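Local structure of IPT/TIG domain-containing protein (Bacteroides thetaiotaomicron, 3TC9) at residues A231-N243 with S297-P309. The protein is of unknown function but, with its immunoglobulin-like IPT/TIG domain and six-bladed beta-propeller, is probably an auxiliary nutrient-binding protein. Numbering follows the deposited sequence.
Sequences AETHPINGELYFN and SDYDWKTKRLTTP
Y299 and H234 stack face to face, with ring centroids 3.8 Å apart and planes at 23°. H234 NE2 lies over the centre of the Y299 ring and bonds onward to the backbone O of G281. The backbone N of N237 meets H234 ND1 in the plane of the imidazole, at 2.9 Å and almost straight. Together the two bonds fix the turn of the ring. The hydroxyl of Y299 is gripped twice. It donates to E239 OE2 at 2.5 Å, on the syn lone pair. It accepts from N237 ND2 at 2.8 Å. Y299 OH lies in the plane of the N237 amide, and the bond is nearly straight. Y241 OH donates to the same E239 OE2 at 2.6 Å, on the anti lone pair. One buried carboxylate oxygen thus gathers two tyrosines. CG of E239 sits between its backbone N and carbonyl carbon (chi1 72°), and the chain bends at chi2, which brings the carboxylate back to them. A phenylalanine in place of Y299 would probably leave N237 ND2 with a water but no side-chain acceptor, and E239 OE2 with one donor fewer. Beside this tight centre, L306 CD1 packs over one face of the Y241 ring, 4.0 Å from its centroid.

The outer side is looser. H234 and W301 form an offset edge-to-face pair, planes at 84°, completing an aromatic cluster with Y299. Exposed I236 touches the indole rim, CG1 to CH2 at 3.7 Å. The K304 chain runs across N237 ND2, and a water links that ND2 to W301 O.

The contact joins the turn ends of two hairpins, 231-233/240-244 and 293-300/305-312, from two four-stranded sheets, consistent with adjacent propeller blades. Strand 273-277, the first of the second sheet, lies alongside: F277 meets H234 edge to face and touches L306, while I275 packs on Y241. R252, on strand 249-253, bonds to K304 O.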
loop_
_atom_site.group_PDB
_atom_site.type_symbol
_atom_site.label_atom_id
_atom_site.label_comp_id
_atom_site.label_asym_id
_atom_site.label_seq_id
_atom_site.Cartn_x
_atom_site.Cartn_y
_atom_site.Cartn_z
ATOM N N ALA B 231 3.297 -1.293 30.359
ATOM C CA ALA B 231 2.503 -2.503 30.220
ATOM C C ALA B 231 1.964 -2.576 28.792
ATOM O O ALA B 231 1.908 -1.553 28.094
ATOM C CB ALA B 231 1.373 -2.535 31.239
ATOM N N GLU B 232 1.616 -3.786 28.333
ATOM C CA GLU B 232 1.144 -4.017 26.971
ATOM C C GLU B 232 0.311 -5.294 26.927
ATOM O O GLU B 232 0.702 -6.291 27.525
ATOM C CB GLU B 232 2.361 -4.107 26.023
ATOM C CG GLU B 232 2.126 -4.661 24.626
ATOM C CD GLU B 232 1.491 -3.765 23.578
ATOM O OE1 GLU B 232 0.447 -3.135 23.876
ATOM O OE2 GLU B 232 1.979 -3.791 22.423
ATOM N N THR B 233 -0.829 -5.258 26.224
ATOM C CA THR B 233 -1.687 -6.425 26.060
ATOM C C THR B 233 -1.321 -7.177 24.784
ATOM O O THR B 233 -0.840 -6.554 23.837
ATOM C CB THR B 233 -3.168 -6.014 26.029
ATOM O OG1 THR B 233 -3.332 -4.938 25.106
ATOM C CG2 THR B 233 -3.705 -5.635 27.390
ATOM N N HIS B 234 -1.563 -8.507 24.746
ATOM C CA HIS B 234 -1.355 -9.316 23.537
ATOM C C HIS B 234 -2.487 -8.963 22.548
ATOM O O HIS B 234 -3.654 -8.944 22.959
ATOM C CB HIS B 234 -1.288 -10.820 23.836
ATOM C CG HIS B 234 -0.907 -11.625 22.633
ATOM N ND1 HIS B 234 -1.859 -12.138 21.779
ATOM C CD2 HIS B 234 0.316 -11.908 22.137
ATOM C CE1 HIS B 234 -1.193 -12.746 20.815
ATOM N NE2 HIS B 234 0.118 -12.642 20.990
ATOM N N PRO B 235 -2.189 -8.622 21.268
ATOM C CA PRO B 235 -3.268 -8.153 20.379
ATOM C C PRO B 235 -4.301 -9.205 19.975
ATOM O O PRO B 235 -5.379 -8.817 19.494
ATOM C CB PRO B 235 -2.514 -7.598 19.155
ATOM C CG PRO B 235 -1.203 -8.301 19.158
ATOM C CD PRO B 235 -0.864 -8.525 20.607
ATOM N N ILE B 236 -4.023 -10.507 20.196
ATOM C CA ILE B 236 -4.965 -11.559 19.830
ATOM C C ILE B 236 -5.572 -12.219 21.092
ATOM O O ILE B 236 -6.799 -12.382 21.158
ATOM C CB ILE B 236 -4.294 -12.602 18.881
ATOM C CG1 ILE B 236 -3.534 -11.950 17.682
ATOM C CG2 ILE B 236 -5.245 -13.767 18.460
ATOM C CD1 ILE B 236 -4.348 -11.173 16.624
ATOM N N ASN B 237 -4.735 -12.612 22.069
ATOM C CA ASN B 237 -5.198 -13.318 23.270
ATOM C C ASN B 237 -5.573 -12.381 24.455
ATOM O O ASN B 237 -6.201 -12.841 25.406
ATOM C CB ASN B 237 -4.176 -14.375 23.700
ATOM C CG ASN B 237 -4.011 -15.531 22.721
ATOM O OD1 ASN B 237 -4.940 -15.922 22.005
ATOM N ND2 ASN B 237 -2.824 -16.111 22.664
ATOM N N GLY B 238 -5.223 -11.101 24.375
ATOM C CA GLY B 238 -5.616 -10.099 25.362
ATOM C C GLY B 238 -4.974 -10.037 26.737
ATOM O O GLY B 238 -5.343 -9.155 27.513
ATOM N N GLU B 239 -4.000 -10.923 27.062
ATOM C CA GLU B 239 -3.334 -10.883 28.379
ATOM C C GLU B 239 -2.333 -9.694 28.485
ATOM O O GLU B 239 -1.836 -9.206 27.470
ATOM C CB GLU B 239 -2.655 -12.223 28.724
ATOM C CG GLU B 239 -1.394 -12.542 27.944
ATOM C CD GLU B 239 -1.545 -13.223 26.598
ATOM O OE1 GLU B 239 -2.666 -13.246 26.046
ATOM O OE2 GLU B 239 -0.529 -13.747 26.093
ATOM N N LEU B 240 -2.037 -9.254 29.722
ATOM C CA LEU B 240 -1.173 -8.104 29.981
ATOM C C LEU B 240 0.244 -8.496 30.404
ATOM O O LEU B 240 0.419 -9.330 31.291
ATOM C CB LEU B 240 -1.805 -7.237 31.071
ATOM C CG LEU B 240 -1.138 -5.887 31.343
ATOM C CD1 LEU B 240 -1.603 -4.860 30.359
ATOM C CD2 LEU B 240 -1.445 -5.413 32.729
ATOM N N TYR B 241 1.244 -7.856 29.787
ATOM C CA TYR B 241 2.658 -8.036 30.098
ATOM C C TYR B 241 3.184 -6.721 30.643
ATOM O O TYR B 241 2.862 -5.657 30.105
ATOM C CB TYR B 241 3.448 -8.480 28.855
ATOM C CG TYR B 241 3.046 -9.863 28.389
ATOM C CD1 TYR B 241 3.624 -11.003 28.941
ATOM C CD2 TYR B 241 2.053 -10.035 27.424
ATOM C CE1 TYR B 241 3.233 -12.280 28.539
ATOM C CE2 TYR B 241 1.655 -11.309 27.016
ATOM C CZ TYR B 241 2.235 -12.428 27.595
ATOM O OH TYR B 241 1.827 -13.684 27.237
ATOM N N PHE B 242 3.944 -6.773 31.727
ATOM C CA PHE B 242 4.504 -5.551 32.312
ATOM C C PHE B 242 5.794 -5.916 33.014
ATOM O O PHE B 242 6.123 -7.099 33.093
ATOM C CB PHE B 242 3.496 -4.853 33.245
ATOM C CG PHE B 242 3.003 -5.684 34.400
ATOM C CD1 PHE B 242 1.886 -6.506 34.263
ATOM C CD2 PHE B 242 3.619 -5.604 35.647
ATOM C CE1 PHE B 242 1.421 -7.273 35.342
ATOM C CE2 PHE B 242 3.159 -6.369 36.718
ATOM C CZ PHE B 242 2.055 -7.192 36.562
ATOM N N ASN B 243 6.543 -4.924 33.495
ATOM C CA ASN B 243 7.820 -5.220 34.133
ATOM C C ASN B 243 7.938 -4.594 35.518
ATOM O O ASN B 243 7.004 -3.978 36.041
ATOM C CB ASN B 243 8.993 -4.727 33.217
ATOM C CG ASN B 243 9.358 -3.252 33.361
ATOM O OD1 ASN B 243 8.492 -2.409 33.546
ATOM N ND2 ASN B 243 10.656 -2.914 33.393
ATOM N N SER B 297 11.176 -11.052 21.644
ATOM C CA SER B 297 10.637 -12.162 22.432
ATOM C C SER B 297 9.528 -12.819 21.620
ATOM O O SER B 297 8.486 -12.207 21.375
ATOM C CB SER B 297 10.130 -11.670 23.782
ATOM O OG SER B 297 9.436 -12.707 24.449
ATOM N N ASP B 298 9.773 -14.041 21.152
ATOM C CA ASP B 298 8.794 -14.779 20.358
ATOM C C ASP B 298 7.637 -15.232 21.238
ATOM O O ASP B 298 7.833 -15.587 22.402
ATOM C CB ASP B 298 9.441 -15.979 19.640
ATOM C CG ASP B 298 10.328 -15.603 18.462
ATOM O OD1 ASP B 298 10.095 -14.516 17.850
ATOM O OD2 ASP B 298 11.239 -16.404 18.126
ATOM N N TYR B 299 6.425 -15.183 20.680
ATOM C CA TYR B 299 5.231 -15.606 21.391
ATOM C C TYR B 299 4.976 -17.101 21.187
ATOM O O TYR B 299 4.967 -17.566 20.046
ATOM C CB TYR B 299 4.031 -14.794 20.920
ATOM C CG TYR B 299 2.811 -14.970 21.787
ATOM C CD1 TYR B 299 2.732 -14.371 23.040
ATOM C CD2 TYR B 299 1.710 -15.687 21.334
ATOM C CE1 TYR B 299 1.592 -14.482 23.823
ATOM C CE2 TYR B 299 0.568 -15.829 22.120
ATOM C CZ TYR B 299 0.512 -15.214 23.360
ATOM O OH TYR B 299 -0.616 -15.303 24.119
ATOM N N ASP B 300 4.779 -17.847 22.289
ATOM C CA ASP B 300 4.430 -19.275 22.244
ATOM C C ASP B 300 2.898 -19.353 22.270
ATOM O O ASP B 300 2.271 -19.077 23.296
ATOM C CB ASP B 300 5.088 -20.038 23.416
ATOM C CG ASP B 300 4.959 -21.560 23.404
ATOM O OD1 ASP B 300 4.048 -22.088 22.701
ATOM O OD2 ASP B 300 5.747 -22.227 24.119
ATOM N N TRP B 301 2.300 -19.662 21.116
ATOM C CA TRP B 301 0.846 -19.694 20.965
ATOM C C TRP B 301 0.197 -20.826 21.752
ATOM O O TRP B 301 -0.965 -20.704 22.143
ATOM C CB TRP B 301 0.465 -19.769 19.480
ATOM C CG TRP B 301 0.772 -18.494 18.741
ATOM C CD1 TRP B 301 1.931 -18.183 18.093
ATOM C CD2 TRP B 301 -0.076 -17.335 18.628
ATOM N NE1 TRP B 301 1.839 -16.927 17.531
ATOM C CE2 TRP B 301 0.618 -16.386 17.843
ATOM C CE3 TRP B 301 -1.372 -17.023 19.081
ATOM C CZ2 TRP B 301 0.063 -15.152 17.500
ATOM C CZ3 TRP B 301 -1.916 -15.791 18.752
ATOM C CH2 TRP B 301 -1.203 -14.873 17.967
ATOM N N LYS B 302 0.954 -21.888 22.029
ATOM C CA LYS B 302 0.463 -23.030 22.781
ATOM C C LYS B 302 0.374 -22.738 24.281
ATOM O O LYS B 302 -0.564 -23.193 24.937
ATOM C CB LYS B 302 1.360 -24.244 22.532
ATOM C CG LYS B 302 1.033 -24.998 21.250
ATOM C CD LYS B 302 1.328 -26.515 21.396
ATOM C CE LYS B 302 0.163 -27.331 21.960
ATOM N NZ LYS B 302 0.599 -28.355 22.954
ATOM N N THR B 303 1.351 -22.016 24.833
ATOM C CA THR B 303 1.371 -21.699 26.265
ATOM C C THR B 303 0.779 -20.303 26.521
ATOM O O THR B 303 0.577 -19.921 27.677
ATOM C CB THR B 303 2.788 -21.815 26.814
ATOM O OG1 THR B 303 3.582 -20.788 26.232
ATOM C CG2 THR B 303 3.413 -23.182 26.547
ATOM N N LYS B 304 0.499 -19.552 25.431
ATOM C CA LYS B 304 -0.047 -18.188 25.438
ATOM C C LYS B 304 0.876 -17.278 26.284
ATOM O O LYS B 304 0.401 -16.525 27.132
ATOM C CB LYS B 304 -1.524 -18.159 25.904
ATOM C CG LYS B 304 -2.450 -18.876 24.925
ATOM C CD LYS B 304 -3.921 -18.724 25.249
ATOM C CE LYS B 304 -4.753 -19.604 24.345
ATOM N NZ LYS B 304 -6.187 -19.214 24.357
ATOM N N ARG B 305 2.213 -17.380 26.038
ATOM C CA ARG B 305 3.255 -16.622 26.742
ATOM C C ARG B 305 4.384 -16.154 25.856
ATOM O O ARG B 305 4.768 -16.842 24.901
ATOM C CB ARG B 305 3.904 -17.487 27.826
ATOM C CG ARG B 305 3.098 -17.673 29.094
ATOM C CD ARG B 305 3.661 -18.835 29.869
ATOM N NE ARG B 305 2.859 -19.142 31.051
ATOM C CZ ARG B 305 3.361 -19.599 32.195
ATOM N NH1 ARG B 305 4.670 -19.782 32.329
ATOM N NH2 ARG B 305 2.558 -19.867 33.218
ATOM N N LEU B 306 4.984 -15.011 26.233
ATOM C CA LEU B 306 6.202 -14.522 25.627
ATOM C C LEU B 306 7.317 -15.467 26.073
ATOM O O LEU B 306 7.219 -16.057 27.158
ATOM C CB LEU B 306 6.474 -13.082 26.079
ATOM C CG LEU B 306 5.768 -11.969 25.311
ATOM C CD1 LEU B 306 6.069 -10.618 25.938
ATOM C CD2 LEU B 306 6.163 -11.969 23.853
ATOM N N THR B 307 8.349 -15.662 25.261
ATOM C CA THR B 307 9.424 -16.593 25.647
ATOM C C THR B 307 10.761 -15.852 25.746
ATOM O O THR B 307 10.831 -14.680 25.387
ATOM C CB THR B 307 9.492 -17.753 24.642
ATOM O OG1 THR B 307 9.783 -17.226 23.346
ATOM C CG2 THR B 307 8.216 -18.585 24.601
ATOM N N THR B 308 11.820 -16.550 26.196
ATOM C CA THR B 308 13.202 -16.070 26.390
ATOM C C THR B 308 13.631 -15.154 25.240
ATOM O O THR B 308 13.684 -15.616 24.093
ATOM C CB THR B 308 14.187 -17.270 26.548
ATOM O OG1 THR B 308 13.658 -18.195 27.501
ATOM C CG2 THR B 308 15.590 -16.833 26.971
ATOM N N PRO B 309 13.902 -13.852 25.551
ATOM C CA PRO B 309 14.277 -12.881 24.503
ATOM C C PRO B 309 15.712 -12.991 23.998
ATOM O O PRO B 309 16.609 -13.431 24.715
ATOM C CB PRO B 309 14.113 -11.521 25.209
ATOM C CG PRO B 309 13.452 -11.805 26.484
ATOM C CD PRO B 309 13.802 -13.183 26.861
HETATM O O HOH W 1 -2.953 -18.957 21.521
#